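Local coordinates for peroxide stress regulator PerR, FUR family (PDB 4LMY), which probably senses peroxide stress and regulates transcription by binding DNA as a zinc-containing dimer of the ferric uptake regulator family, at residues N15-H19 and F94-H99; V102-C107 and Y141-C147. All blocks are in the same frame, centred on the assembly; numbering follows the deposited sequence.

Contact 1. Residues N15-H19 and F94-H99; sequences NVLEH and FMGHQH. With ZN (zinc ion), chain E.
His19 of helix 12-22 and His97 and His99 of the opposing segment meet at one zinc ion. Each uses its NE2, with His97 NE2 2.2 Å from the zinc. His19 and His97 sit next to each other on the zinc, their ring planes at 80°, while His99 NE2 lies across the metal from His19 NE2, 4.3 Å away. His97 carries its CG between the backbone N and the carbonyl carbon (chi1 65°), which helps bring the ring to the metal. Asn15, one turn before His19, joins the same site. In the model its ND2 lies 2.2 Å from the zinc, but an amide oxygen is the usual ligand, so the amide's orientation is doubtful. The branch modelled as OD1 lies over one face of the His97 ring, offset toward its rim. The metal core is dense: His19 NE2 and His97 NE2 are 3.2 Å apart because both bind zinc. His4 and His6 of the N-terminal arm complete the shell.

In a second tight patch, apolar and buried, Val16 CG2 meets the edge of the Phe94 ring, 3.6 Å from its CZ. Partly exposed Gln98 marks the loose side: its CB points away, and its CA comes only to 4.5 Å from Asn15 CB. Helix 12-22, the loop and strand of 94-99 and the N-terminal arm all give ligands to a site consistent with the regulatory metal site of a Fur-family regulator.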
loop_
_atom_site.group_PDB
_atom_site.type_symbol
_atom_site.label_atom_id
_atom_site.label_comp_id
_atom_site.label_asym_id
_atom_site.label_seq_id
_atom_site.Cartn_x
_atom_site.Cartn_y
_atom_site.Cartn_z
ATOM N N ASN B 15 6.997 11.478 -9.929
ATOM C CA ASN B 15 7.973 11.762 -8.883
ATOM C C ASN B 15 9.394 11.785 -9.424
ATOM O O ASN B 15 10.168 12.686 -9.103
ATOM C CB ASN B 15 7.873 10.763 -7.732
ATOM C CG ASN B 15 8.952 10.976 -6.692
ATOM O OD1 ASN B 15 9.930 10.231 -6.631
ATOM N ND2 ASN B 15 8.788 12.009 -5.877
ATOM N N VAL B 16 9.733 10.790 -10.239
ATOM C CA VAL B 16 11.064 10.725 -10.838
ATOM C C VAL B 16 11.352 11.995 -11.629
ATOM O O VAL B 16 12.407 12.612 -11.470
ATOM C CB VAL B 16 11.219 9.503 -11.758
ATOM C CG1 VAL B 16 12.567 9.541 -12.462
ATOM C CG2 VAL B 16 11.077 8.227 -10.958
ATOM N N LEU B 17 10.396 12.392 -12.465
ATOM C CA LEU B 17 10.551 13.575 -13.301
ATOM C C LEU B 17 10.731 14.832 -12.458
ATOM O O LEU B 17 11.562 15.682 -12.773
ATOM C CB LEU B 17 9.357 13.736 -14.245
ATOM C CG LEU B 17 9.149 12.624 -15.274
ATOM C CD1 LEU B 17 8.154 13.061 -16.346
ATOM C CD2 LEU B 17 10.475 12.209 -15.896
ATOM N N GLU B 18 9.958 14.943 -11.381
ATOM C CA GLU B 18 10.070 16.090 -10.484
ATOM C C GLU B 18 11.456 16.175 -9.849
ATOM O O GLU B 18 12.067 17.242 -9.821
ATOM C CB GLU B 18 8.986 16.049 -9.403
ATOM C CG GLU B 18 9.068 17.183 -8.386
ATOM C CD GLU B 18 8.807 18.553 -8.994
ATOM O OE1 GLU B 18 9.199 19.563 -8.370
ATOM O OE2 GLU B 18 8.203 18.626 -10.086
ATOM N N HIS B 19 11.949 15.045 -9.351
ATOM C CA HIS B 19 13.285 14.978 -8.764
ATOM C C HIS B 19 14.360 15.336 -9.787
ATOM O O HIS B 19 15.301 16.069 -9.479
ATOM C CB HIS B 19 13.560 13.585 -8.194
ATOM C CG HIS B 19 12.942 13.344 -6.850
ATOM N ND1 HIS B 19 13.675 13.365 -5.682
ATOM C CD2 HIS B 19 11.667 13.070 -6.489
ATOM C CE1 HIS B 19 12.876 13.118 -4.660
ATOM N NE2 HIS B 19 11.653 12.934 -5.121
ATOM N N PHE B 94 13.247 -1.110 -10.378
ATOM C CA PHE B 94 12.720 0.184 -9.969
ATOM C C PHE B 94 12.092 0.065 -8.583
ATOM O O PHE B 94 11.267 -0.816 -8.346
ATOM C CB PHE B 94 11.686 0.688 -10.978
ATOM C CG PHE B 94 11.257 2.109 -10.746
ATOM C CD1 PHE B 94 11.902 3.154 -11.386
ATOM C CD2 PHE B 94 10.216 2.401 -9.879
ATOM C CE1 PHE B 94 11.513 4.462 -11.170
ATOM C CE2 PHE B 94 9.826 3.706 -9.659
ATOM C CZ PHE B 94 10.473 4.738 -10.308
ATOM N N MET B 95 12.486 0.947 -7.669
ATOM C CA MET B 95 11.907 0.954 -6.326
ATOM C C MET B 95 11.587 2.372 -5.844
ATOM O O MET B 95 11.293 2.591 -4.668
ATOM C CB MET B 95 12.805 0.199 -5.331
ATOM C CG MET B 95 13.893 1.018 -4.637
ATOM S SD MET B 95 15.006 1.896 -5.746
ATOM C CE MET B 95 16.589 1.521 -4.996
ATOM N N GLY B 96 11.622 3.324 -6.774
ATOM C CA GLY B 96 11.350 4.718 -6.471
ATOM C C GLY B 96 10.027 4.958 -5.766
ATOM O O GLY B 96 9.043 4.258 -6.000
ATOM N N HIS B 97 10.011 5.966 -4.903
ATOM C CA HIS B 97 8.848 6.279 -4.084
ATOM C C HIS B 97 7.816 7.123 -4.827
ATOM O O HIS B 97 8.017 7.524 -5.974
ATOM C CB HIS B 97 9.302 7.053 -2.852
ATOM C CG HIS B 97 9.873 8.398 -3.174
ATOM N ND1 HIS B 97 11.192 8.578 -3.538
ATOM C CD2 HIS B 97 9.301 9.624 -3.208
ATOM C CE1 HIS B 97 11.408 9.860 -3.772
ATOM N NE2 HIS B 97 10.279 10.517 -3.582
ATOM N N GLN B 98 6.710 7.403 -4.151
ATOM C CA GLN B 98 5.711 8.324 -4.668
ATOM C C GLN B 98 5.202 9.179 -3.515
ATOM O O GLN B 98 5.613 8.998 -2.367
ATOM C CB GLN B 98 4.547 7.564 -5.306
ATOM C CG GLN B 98 3.702 6.813 -4.301
ATOM C CD GLN B 98 2.416 6.284 -4.895
ATOM O OE1 GLN B 98 1.774 5.418 -4.314
ATOM N NE2 GLN B 98 2.023 6.813 -6.046
ATOM N N HIS B 99 4.299 10.099 -3.818
ATOM C CA HIS B 99 3.721 10.946 -2.785
ATOM C C HIS B 99 2.205 10.928 -2.868
ATOM O O HIS B 99 1.628 11.178 -3.924
ATOM C CB HIS B 99 4.268 12.368 -2.890
ATOM C CG HIS B 99 5.757 12.437 -2.768
ATOM N ND1 HIS B 99 6.394 12.739 -1.585
ATOM C CD2 HIS B 99 6.735 12.203 -3.675
ATOM C CE1 HIS B 99 7.702 12.707 -1.772
ATOM N NE2 HIS B 99 7.935 12.381 -3.031
HETATM ZN ZN ZN E . 9.818 12.620 -4.026
#

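Contact 2. Residues V102-C107 and Y141-C147; sequences VVCEIC and YGICPDC. With ZN (zinc ion), chain F.
Val103 and Cys104 pair in parallel with Tyr141 and Gly142, and the two strands lead into a zinc site of four cysteines. Gly142 gives its N-H to Val103 O at 3.0 Å. Its own carbonyl O takes the N-H of Glu105 at 2.8 Å, so both polar backbone atoms of this glycine are used across the pair. Gly142 O also receives a CA-H contact from Cys104 CA, at 3.1 Å.

Zinc is held by Cys104, Cys107, Cys144 and Cys147, with Cys104 SG at 2.3 Å. Cys104 has its SG anti to the backbone N (chi1 -177°), which sets the sulfur near Cys144 N. There it accepts a nearly straight bond (176°) from Cys144 N at 3.4 Å. Cys107 N also donates to Cys104 SG, at 3.5 Å, and Ile106 N adds a weak bond. Cys144, at the N-cap of helix 145-148, takes a weak capping bond on SG from Cys147 N.

Beside the site, Ile106 CG1 packs on Ile143 CD1 at 3.9 Å. Glu105 OE1 rests 3.5 Å from Tyr141 CB; the same oxygen makes a hydrogen bond to Thr134 and a salt bridge to Arg135, both of the second subunit. Arg135 of that subunit also makes a cation-pi contact with Tyr141.

Four cysteine sulfurs, if all are thiolates, would give the site a net negative charge, which the N-H bonds to sulfur would probably spread. This chemistry is consistent with a structural zinc that pins the strand ends beside the dimer interface.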
loop_
_atom_site.group_PDB
_atom_site.type_symbol
_atom_site.label_atom_id
_atom_site.label_comp_id
_atom_site.label_asym_id
_atom_site.label_seq_id
_atom_site.Cartn_x
_atom_site.Cartn_y
_atom_site.Cartn_z
ATOM N N VAL B 102 -3.346 12.813 1.913
ATOM C CA VAL B 102 -4.318 12.418 2.922
ATOM C C VAL B 102 -5.268 13.594 3.127
ATOM O O VAL B 102 -4.836 14.721 3.379
ATOM C CB VAL B 102 -3.659 11.947 4.247
ATOM C CG1 VAL B 102 -2.771 13.025 4.846
ATOM C CG2 VAL B 102 -4.723 11.505 5.239
ATOM N N VAL B 103 -6.562 13.337 2.979
ATOM C CA VAL B 103 -7.558 14.400 3.008
ATOM C C VAL B 103 -8.404 14.313 4.270
ATOM O O VAL B 103 -8.859 13.232 4.639
ATOM C CB VAL B 103 -8.491 14.319 1.778
ATOM C CG1 VAL B 103 -9.469 15.478 1.777
ATOM C CG2 VAL B 103 -7.672 14.297 0.489
ATOM N N CYS B 104 -8.612 15.446 4.936
ATOM C CA CYS B 104 -9.426 15.453 6.145
ATOM C C CYS B 104 -10.902 15.329 5.801
ATOM O O CYS B 104 -11.438 16.129 5.036
ATOM C CB CYS B 104 -9.187 16.710 6.986
ATOM S SG CYS B 104 -10.123 16.709 8.548
ATOM N N GLU B 105 -11.547 14.319 6.374
ATOM C CA GLU B 105 -12.958 14.054 6.125
ATOM C C GLU B 105 -13.838 15.207 6.597
ATOM O O GLU B 105 -14.915 15.437 6.049
ATOM C CB GLU B 105 -13.383 12.772 6.840
ATOM C CG GLU B 105 -12.531 11.558 6.519
ATOM C CD GLU B 105 -13.235 10.578 5.606
ATOM O OE1 GLU B 105 -13.054 9.357 5.800
ATOM O OE2 GLU B 105 -13.963 11.024 4.697
ATOM N N ILE B 106 -13.373 15.928 7.611
ATOM C CA ILE B 106 -14.164 16.992 8.226
ATOM C C ILE B 106 -13.980 18.371 7.583
ATOM O O ILE B 106 -14.961 19.043 7.264
ATOM C CB ILE B 106 -13.883 17.089 9.742
ATOM C CG1 ILE B 106 -14.241 15.766 10.429
ATOM C CG2 ILE B 106 -14.648 18.247 10.356
ATOM C CD1 ILE B 106 -13.988 15.753 11.924
ATOM N N CYS B 107 -12.731 18.792 7.393
ATOM C CA CYS B 107 -12.466 20.149 6.910
ATOM C C CYS B 107 -11.913 20.201 5.489
ATOM O O CYS B 107 -11.885 21.266 4.872
ATOM C CB CYS B 107 -11.531 20.897 7.866
ATOM S SG CYS B 107 -9.802 20.373 7.787
ATOM N N TYR B 141 -7.757 9.020 3.523
ATOM C CA TYR B 141 -8.660 9.911 4.232
ATOM C C TYR B 141 -8.448 9.773 5.729
ATOM O O TYR B 141 -8.046 8.716 6.212
ATOM C CB TYR B 141 -10.112 9.614 3.859
ATOM C CG TYR B 141 -10.416 9.890 2.409
ATOM C CD1 TYR B 141 -10.878 11.134 2.000
ATOM C CD2 TYR B 141 -10.234 8.908 1.443
ATOM C CE1 TYR B 141 -11.151 11.393 0.668
ATOM C CE2 TYR B 141 -10.504 9.158 0.111
ATOM C CZ TYR B 141 -10.964 10.401 -0.270
ATOM O OH TYR B 141 -11.233 10.650 -1.597
ATOM N N GLY B 142 -8.702 10.849 6.461
ATOM C CA GLY B 142 -8.502 10.828 7.893
ATOM C C GLY B 142 -8.979 12.094 8.564
ATOM O O GLY B 142 -9.665 12.906 7.954
ATOM N N ILE B 143 -8.621 12.246 9.831
ATOM C CA ILE B 143 -8.948 13.450 10.576
ATOM C C ILE B 143 -7.649 14.188 10.871
ATOM O O ILE B 143 -6.740 13.632 11.488
ATOM C CB ILE B 143 -9.660 13.111 11.896
ATOM C CG1 ILE B 143 -10.804 12.122 11.654
ATOM C CG2 ILE B 143 -10.174 14.378 12.571
ATOM C CD1 ILE B 143 -11.892 12.656 10.752
ATOM N N CYS B 144 -7.557 15.433 10.418
ATOM C CA CYS B 144 -6.360 16.242 10.641
ATOM C C CYS B 144 -6.196 16.565 12.131
ATOM O O CYS B 144 -7.175 16.546 12.878
ATOM C CB CYS B 144 -6.408 17.523 9.793
ATOM S SG CYS B 144 -7.547 18.816 10.389
ATOM N N PRO B 145 -4.953 16.830 12.574
ATOM C CA PRO B 145 -4.688 17.149 13.983
ATOM C C PRO B 145 -5.601 18.248 14.542
ATOM O O PRO B 145 -6.065 18.128 15.675
ATOM C CB PRO B 145 -3.230 17.614 13.959
ATOM C CG PRO B 145 -2.622 16.815 12.847
ATOM C CD PRO B 145 -3.703 16.690 11.801
ATOM N N ASP B 146 -5.869 19.284 13.756
ATOM C CA ASP B 146 -6.711 20.383 14.221
ATOM C C ASP B 146 -8.154 19.945 14.458
ATOM O O ASP B 146 -8.790 20.377 15.420
ATOM C CB ASP B 146 -6.661 21.569 13.251
ATOM C CG ASP B 146 -5.378 22.370 13.379
ATOM O OD1 ASP B 146 -4.685 22.227 14.407
ATOM O OD2 ASP B 146 -5.066 23.149 12.453
ATOM N N CYS B 147 -8.667 19.080 13.589
ATOM C CA CYS B 147 -10.036 18.595 13.729
ATOM C C CYS B 147 -10.168 17.580 14.860
ATOM O O CYS B 147 -11.237 17.438 15.449
ATOM C CB CYS B 147 -10.549 18.002 12.413
ATOM S SG CYS B 147 -11.111 19.242 11.219
HETATM ZN ZN ZN F . -9.605 18.740 9.450
#

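From the N terminus, helix 12-22 comes first. Contact 1 brings it against 94-99, closing a helix-rich loop, probably used for DNA binding, that holds helices 29-40, 47-54 and 63-75 and the two-stranded sheet of 79-82 and 91-94, whose end enters the contact. The chain then runs on along strand 98-104, which serves both contacts. Contact 2 opens at its far end and closes at 141-147, after strand 110-115, helix 118-129 and strand 132-135. The two loops follow in series and neither nest nor cross. The contact centres lie about 25 Å apart. Strand 98-104 thus runs from the site of contact 1 to contact 2, where its neighbour 140-143 carries the sheet on into the second subunit.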